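Local coordinates for protein C-X-C motif chemokine 13 (Homo sapiens, PDB 7JNY) that attracts B lymphocytes by chemotaxis as a secreted CXC chemokine that binds the receptor CXCR5, at residues E61-Q64 with R65-E68; M67-L70 with R71-S75. All blocks are in the same frame, centred on the assembly; numbering follows the deposited sequence.

Contact 1 (E61-Q64 with R65-E68)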
ATOM      1  N   GLU A  61      -0.949   7.008  -9.727  1.00 31.27           N
ATOM      2  CA  GLU A  61      -1.639   8.165  -9.180  1.00 31.48           C
ATOM      3  C   GLU A  61      -2.650   7.739  -8.136  1.00 32.54           C
ATOM      4  O   GLU A  61      -2.756   8.363  -7.074  1.00 29.20           O
ATOM      5  CB  GLU A  61      -2.331   8.970 -10.283  1.00 37.02           C
ATOM      6  CG  GLU A  61      -2.784  10.367  -9.832  1.00 49.64           C
ATOM      7  CD  GLU A  61      -2.930  11.366 -10.986  1.00 63.86           C
ATOM      8  OE1 GLU A  61      -2.665  10.991 -12.150  1.00 63.05           O
ATOM      9  OE2 GLU A  61      -3.344  12.521 -10.729  1.00 62.71           O
ATOM     10  N   TRP A  62      -3.397   6.668  -8.416  1.00 30.02           N
ATOM     11  CA  TRP A  62      -4.521   6.321  -7.547  1.00 34.27           C
ATOM     12  C   TRP A  62      -4.036   5.892  -6.176  1.00 30.52           C
ATOM     13  O   TRP A  62      -4.707   6.156  -5.171  1.00 29.49           O
ATOM     14  CB  TRP A  62      -5.382   5.243  -8.201  1.00 28.71           C
ATOM     15  CG  TRP A  62      -4.832   3.865  -8.181  1.00 28.07           C
ATOM     16  CD1 TRP A  62      -4.172   3.231  -9.196  1.00 35.55           C
ATOM     17  CD2 TRP A  62      -4.885   2.927  -7.098  1.00 29.31           C
ATOM     18  NE1 TRP A  62      -3.825   1.959  -8.817  1.00 31.40           N
ATOM     19  CE2 TRP A  62      -4.247   1.749  -7.531  1.00 27.47           C
ATOM     20  CE3 TRP A  62      -5.410   2.965  -5.811  1.00 31.61           C
ATOM     21  CZ2 TRP A  62      -4.119   0.633  -6.715  1.00 31.34           C
ATOM     22  CZ3 TRP A  62      -5.280   1.860  -4.999  1.00 31.31           C
ATOM     23  CH2 TRP A  62      -4.642   0.706  -5.453  1.00 27.23           C
ATOM     24  N   ILE A  63      -2.859   5.287  -6.103  1.00 26.21           N
ATOM     25  CA  ILE A  63      -2.392   4.888  -4.790  1.00 25.00           C
ATOM     26  C   ILE A  63      -1.836   6.097  -4.049  1.00 25.01           C
ATOM     27  O   ILE A  63      -2.032   6.221  -2.844  1.00 24.12           O
ATOM     28  CB  ILE A  63      -1.373   3.734  -4.887  1.00 28.51           C
ATOM     29  CG1 ILE A  63      -1.117   3.236  -3.475  1.00 32.08           C
ATOM     30  CG2 ILE A  63      -0.074   4.207  -5.491  1.00 34.32           C
ATOM     31  CD1 ILE A  63      -1.980   2.052  -3.086  1.00 42.88           C
ATOM     32  N   GLN A  64      -1.200   7.029  -4.751  1.00 26.38           N
ATOM     33  CA  GLN A  64      -0.735   8.250  -4.109  1.00 26.96           C
ATOM     34  C   GLN A  64      -1.900   9.049  -3.531  1.00 26.61           C
ATOM     35  O   GLN A  64      -1.840   9.533  -2.398  1.00 26.15           O
ATOM     36  CB  GLN A  64       0.035   9.082  -5.121  1.00 29.02           C
ATOM     37  CG  GLN A  64       1.282   8.360  -5.600  1.00 43.95           C
ATOM     38  CD  GLN A  64       2.360   9.305  -6.045  1.00 57.94           C
ATOM     39  OE1 GLN A  64       2.080  10.422  -6.472  1.00 70.82           O
ATOM     40  NE2 GLN A  64       3.609   8.860  -5.958  1.00 66.29           N
ATOM     41  N   ARG A  65      -2.968   9.198  -4.306  1.00 30.59           N
ATOM     42  CA  ARG A  65      -4.136   9.934  -3.822  1.00 28.44           C
ATOM     43  C   ARG A  65      -4.723   9.236  -2.611  1.00 25.41           C
ATOM     44  O   ARG A  65      -5.040   9.876  -1.602  1.00 25.11           O
ATOM     45  CB  ARG A  65      -5.149  10.052  -4.932  1.00 28.73           C
ATOM     46  CG  ARG A  65      -4.579  10.805  -6.117  1.00 30.91           C
ATOM     47  CD  ARG A  65      -5.649  11.212  -7.074  1.00 37.27           C
ATOM     48  NE  ARG A  65      -6.349  12.325  -6.456  1.00 63.42           N
ATOM     49  CZ  ARG A  65      -6.770  13.396  -7.106  1.00 72.36           C
ATOM     50  NH1 ARG A  65      -6.622  13.507  -8.418  1.00 70.43           N
ATOM     51  NH2 ARG A  65      -7.331  14.387  -6.418  1.00 61.37           N
ATOM     52  N   MET A  66      -4.849   7.910  -2.679  1.00 25.52           N
ATOM     53  CA  MET A  66      -5.325   7.160  -1.512  1.00 22.81           C
ATOM     54  C   MET A  66      -4.465   7.391  -0.296  1.00 24.02           C
ATOM     55  O   MET A  66      -4.976   7.588   0.816  1.00 26.17           O
ATOM     56  CB  MET A  66      -5.387   5.663  -1.792  1.00 28.88           C
ATOM     57  CG  MET A  66      -6.052   4.909  -0.649  1.00 27.93           C
ATOM     58  SD  MET A  66      -6.339   3.150  -0.945  1.00 31.45           S
ATOM     59  CE  MET A  66      -4.683   2.589  -1.300  1.00 46.84           C
ATOM     60  N   MET A  67      -3.154   7.285  -0.459  1.00 22.36           N
ATOM     61  CA  MET A  67      -2.286   7.472   0.686  1.00 22.08           C
ATOM     62  C   MET A  67      -2.445   8.856   1.305  1.00 22.54           C
ATOM     63  O   MET A  67      -2.266   9.014   2.518  1.00 22.04           O
ATOM     64  CB  MET A  67      -0.831   7.206   0.283  1.00 23.13           C
ATOM     65  CG  MET A  67      -0.598   5.757  -0.079  1.00 29.03           C
ATOM     66  SD  MET A  67      -1.016   4.682   1.324  1.00 38.43           S
ATOM     67  CE  MET A  67       0.279   5.206   2.455  1.00 64.11           C
ATOM     68  N   GLU A  68      -2.798   9.865   0.511  1.00 23.80           N
ATOM     69  CA  GLU A  68      -3.029  11.176   1.104  1.00 24.80           C
ATOM     70  C   GLU A  68      -4.281  11.161   1.961  1.00 23.61           C
ATOM     71  O   GLU A  68      -4.312  11.764   3.040  1.00 24.50           O
ATOM     72  CB  GLU A  68      -3.142  12.263   0.032  1.00 26.88           C
ATOM     73  CG  GLU A  68      -1.904  12.521  -0.771  1.00 47.20           C
ATOM     74  CD  GLU A  68      -2.194  13.540  -1.843  1.00 79.58           C
ATOM     75  OE1 GLU A  68      -2.818  14.572  -1.507  1.00 74.18           O
ATOM     76  OE2 GLU A  68      -1.828  13.312  -3.014  1.00 84.12           O
TER

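Contact 2 (M67-L70 with R71-S75)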
ATOM      1  N   MET A  67      -3.154   7.285  -0.459  1.00 22.36           N
ATOM      2  CA  MET A  67      -2.286   7.472   0.686  1.00 22.08           C
ATOM      3  C   MET A  67      -2.445   8.856   1.305  1.00 22.54           C
ATOM      4  O   MET A  67      -2.266   9.014   2.518  1.00 22.04           O
ATOM      5  CB  MET A  67      -0.831   7.206   0.283  1.00 23.13           C
ATOM      6  CG  MET A  67      -0.598   5.757  -0.079  1.00 29.03           C
ATOM      7  SD  MET A  67      -1.016   4.682   1.324  1.00 38.43           S
ATOM      8  CE  MET A  67       0.279   5.206   2.455  1.00 64.11           C
ATOM      9  N   GLU A  68      -2.798   9.865   0.511  1.00 23.80           N
ATOM     10  CA  GLU A  68      -3.029  11.176   1.104  1.00 24.80           C
ATOM     11  C   GLU A  68      -4.281  11.161   1.961  1.00 23.61           C
ATOM     12  O   GLU A  68      -4.312  11.764   3.040  1.00 24.50           O
ATOM     13  CB  GLU A  68      -3.142  12.263   0.032  1.00 26.88           C
ATOM     14  CG  GLU A  68      -1.904  12.521  -0.771  1.00 47.20           C
ATOM     15  CD  GLU A  68      -2.194  13.540  -1.843  1.00 79.58           C
ATOM     16  OE1 GLU A  68      -2.818  14.572  -1.507  1.00 74.18           O
ATOM     17  OE2 GLU A  68      -1.828  13.312  -3.014  1.00 84.12           O
ATOM     18  N   VAL A  69      -5.313  10.451   1.524  1.00 22.98           N
ATOM     19  CA  VAL A  69      -6.492  10.306   2.370  1.00 22.15           C
ATOM     20  C   VAL A  69      -6.109   9.624   3.672  1.00 20.98           C
ATOM     21  O   VAL A  69      -6.482  10.070   4.763  1.00 24.48           O
ATOM     22  CB  VAL A  69      -7.607   9.541   1.638  1.00 22.24           C
ATOM     23  CG1 VAL A  69      -8.809   9.373   2.575  1.00 32.58           C
ATOM     24  CG2 VAL A  69      -8.031  10.263   0.386  1.00 26.10           C
ATOM     25  N   LEU A  70      -5.334   8.543   3.581  1.00 23.81           N
ATOM     26  CA  LEU A  70      -4.962   7.815   4.786  1.00 21.89           C
ATOM     27  C   LEU A  70      -4.123   8.679   5.710  1.00 38.06           C
ATOM     28  O   LEU A  70      -4.273   8.614   6.931  1.00 28.05           O
ATOM     29  CB  LEU A  70      -4.195   6.559   4.432  1.00 22.86           C
ATOM     30  CG  LEU A  70      -4.986   5.547   3.608  1.00 31.37           C
ATOM     31  CD1 LEU A  70      -4.195   4.236   3.594  1.00 35.97           C
ATOM     32  CD2 LEU A  70      -6.360   5.283   4.138  1.00 37.84           C
ATOM     33  N   ARG A  71      -3.191   9.459   5.154  1.00 24.22           N
ATOM     34  CA  ARG A  71      -2.399  10.344   6.000  1.00 26.71           C
ATOM     35  C   ARG A  71      -3.296  11.336   6.723  1.00 24.14           C
ATOM     36  O   ARG A  71      -3.192  11.497   7.944  1.00 23.85           O
ATOM     37  CB  ARG A  71      -1.342  11.067   5.172  1.00 26.72           C
ATOM     38  CG  ARG A  71      -0.152  10.214   4.826  1.00 42.00           C
ATOM     39  CD  ARG A  71       0.936  11.016   4.135  1.00 46.35           C
ATOM     40  NE  ARG A  71       1.621  10.111   3.226  1.00 54.73           N
ATOM     41  CZ  ARG A  71       1.592  10.222   1.905  1.00 65.91           C
ATOM     42  NH1 ARG A  71       1.002  11.253   1.311  1.00 49.90           N
ATOM     43  NH2 ARG A  71       2.143   9.263   1.157  1.00 53.61           N
ATOM     44  N   LYS A  72      -4.184  12.012   5.989  1.00 22.24           N
ATOM     45  CA  LYS A  72      -4.939  13.093   6.616  1.00 28.80           C
ATOM     46  C   LYS A  72      -5.970  12.592   7.622  1.00 28.99           C
ATOM     47  O   LYS A  72      -6.472  13.396   8.400  1.00 27.17           O
ATOM     48  CB  LYS A  72      -5.629  13.973   5.558  1.00 32.22           C
ATOM     49  CG  LYS A  72      -6.870  13.378   4.877  1.00 29.80           C
ATOM     50  CD  LYS A  72      -7.452  14.345   3.818  1.00 39.05           C
ATOM     51  CE  LYS A  72      -8.629  13.733   3.045  1.00 34.79           C
ATOM     52  NZ  LYS A  72      -8.902  14.397   1.715  1.00 35.78           N
ATOM     53  N   ARG A  73      -6.285  11.295   7.626  1.00 23.02           N
ATOM     54  CA  ARG A  73      -7.208  10.692   8.571  1.00 25.05           C
ATOM     55  C   ARG A  73      -6.497   9.781   9.560  1.00 23.06           C
ATOM     56  O   ARG A  73      -7.124   8.880  10.131  1.00 23.75           O
ATOM     57  CB  ARG A  73      -8.277   9.903   7.812  1.00 20.18           C
ATOM     58  CG  ARG A  73      -9.109  10.725   6.849  1.00 20.87           C
ATOM     59  CD  ARG A  73      -9.890  11.827   7.548  1.00 27.69           C
ATOM     60  NE  ARG A  73     -10.761  12.518   6.612  1.00 31.28           N
ATOM     61  CZ  ARG A  73     -10.890  13.840   6.526  1.00 33.20           C
ATOM     62  NH1 ARG A  73     -10.259  14.656   7.353  1.00 33.62           N
ATOM     63  NH2 ARG A  73     -11.674  14.359   5.583  1.00 29.79           N
ATOM     64  N   SER A  74      -5.198   9.979   9.770  1.00 21.50           N
ATOM     65  CA  SER A  74      -4.464   9.082  10.645  1.00 19.90           C
ATOM     66  C   SER A  74      -4.561   9.444  12.121  1.00 26.05           C
ATOM     67  O   SER A  74      -4.133   8.632  12.951  1.00 23.73           O
ATOM     68  CB  SER A  74      -2.975   9.026  10.246  1.00 31.47           C
ATOM     69  OG  SER A  74      -2.402  10.319  10.160  1.00 33.10           O
ATOM     70  N   SER A  75      -5.078  10.633  12.465  1.00 23.47           N
ATOM     71  CA  SER A  75      -5.371  10.995  13.848  1.00 25.79           C
ATOM     72  C   SER A  75      -6.858  11.030  14.147  1.00 26.43           C
ATOM     73  O   SER A  75      -7.268  10.698  15.262  1.00 19.76           O
ATOM     74  CB  SER A  75      -4.769  12.366  14.192  1.00 29.37           C
ATOM     75  OG  SER A  75      -3.352  12.314  14.229  1.00 28.58           O
TER

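Contact 1 (E61-Q64 with R65-E68)
R65, M66, M67 and E68 each donate their backbone N-H to the carbonyl four residues earlier, so E61-Q64 and R65-E68 form successive turns of one alpha-helix. The first bond, R65 N to E61 O, is 2.9 Å long and close to straight at 168°; the last, E68 N to Q64 O, is more bent. On the inner side CE of M66 touches two apolar groups: CZ3 of W62, 3.8 Å away, with the ring met obliquely, and CD1 of I63 at 3.3 Å, a close approach to be read with caution, since I63 chi2 (95°) is far from staggered. M66 gets there with CG opposite its own backbone N (chi1 -172°), turning back only at its last torsion. I63 also lays CB over the centre of one face of the W62 ring, whose indole meets F21 edge-to-face, while M66 continues onto I27 and I30 and M67 onto I32. On the other side E61 and R65 run alongside each other, methylenes touching and charged planes nearly parallel. E61 OE2 and R65 NH1 remain 4.1 Å apart, beyond a salt bridge. The helix is thus amphipathic: apolar contact holds its inner side, and the charged pair probably adds mild attraction.

Contact 2 (M67-L70 with R71-S75)
R71 folds back along the helix so that its guanidinium lies beside M67 and E68, one turn earlier. CB of M67 and the backbone N of E68 lie over one face of this group, with R71 NH2 3.7 Å from M67 CB; R71 NH1 approaches CG of E68 instead of its carboxylate. The two charged planes are within 10° of each other, yet E68 OE2 and R71 NH1 are 5.6 Å apart, so any attraction acts at a distance.

The backbone carries the polar bonding. M67 O accepts from R71 N at 2.8 Å, and E68 O from K72 N at 3.0 Å, both in regular alpha-helical fashion. At R73, the first residue to leave helical geometry, the pattern frays: its N-H is shared weakly between V69 O, 3.1 Å away, and L70 O. R71 O is gripped twice by S74, through the backbone N and through the hydroxyl. The OG bond is short, 2.6 Å, and uses a lone pair in the carbonyl plane; chi1 of 53° places OG between the N and the carbonyl carbon of S74, turned back to that oxygen.

These bonds close the C-terminal end of helix 61-72, the last regular element of the chain, which follows strand 53-56; beyond K72 the chain continues as a loop.

In the fold
Contacts 1 and 2 are consecutive portions of helix 61-72, the C-terminal helix that packs on the antiparallel strands in the chemokine fold; their centres are about 10 Å apart. M67 and E68 belong to both, closing the last hydrogen bonds of contact 1 and supplying the first acceptors of contact 2. The centre of contact 1 lies about 9 Å from the centre of the chain, that of contact 2 about 13 Å, as the helix runs toward its C-terminal end, away from the centre of the chain. Accordingly, contact 1 includes a buried residue, I63, whereas contact 2 has none, and five of its eight touching residues are exposed.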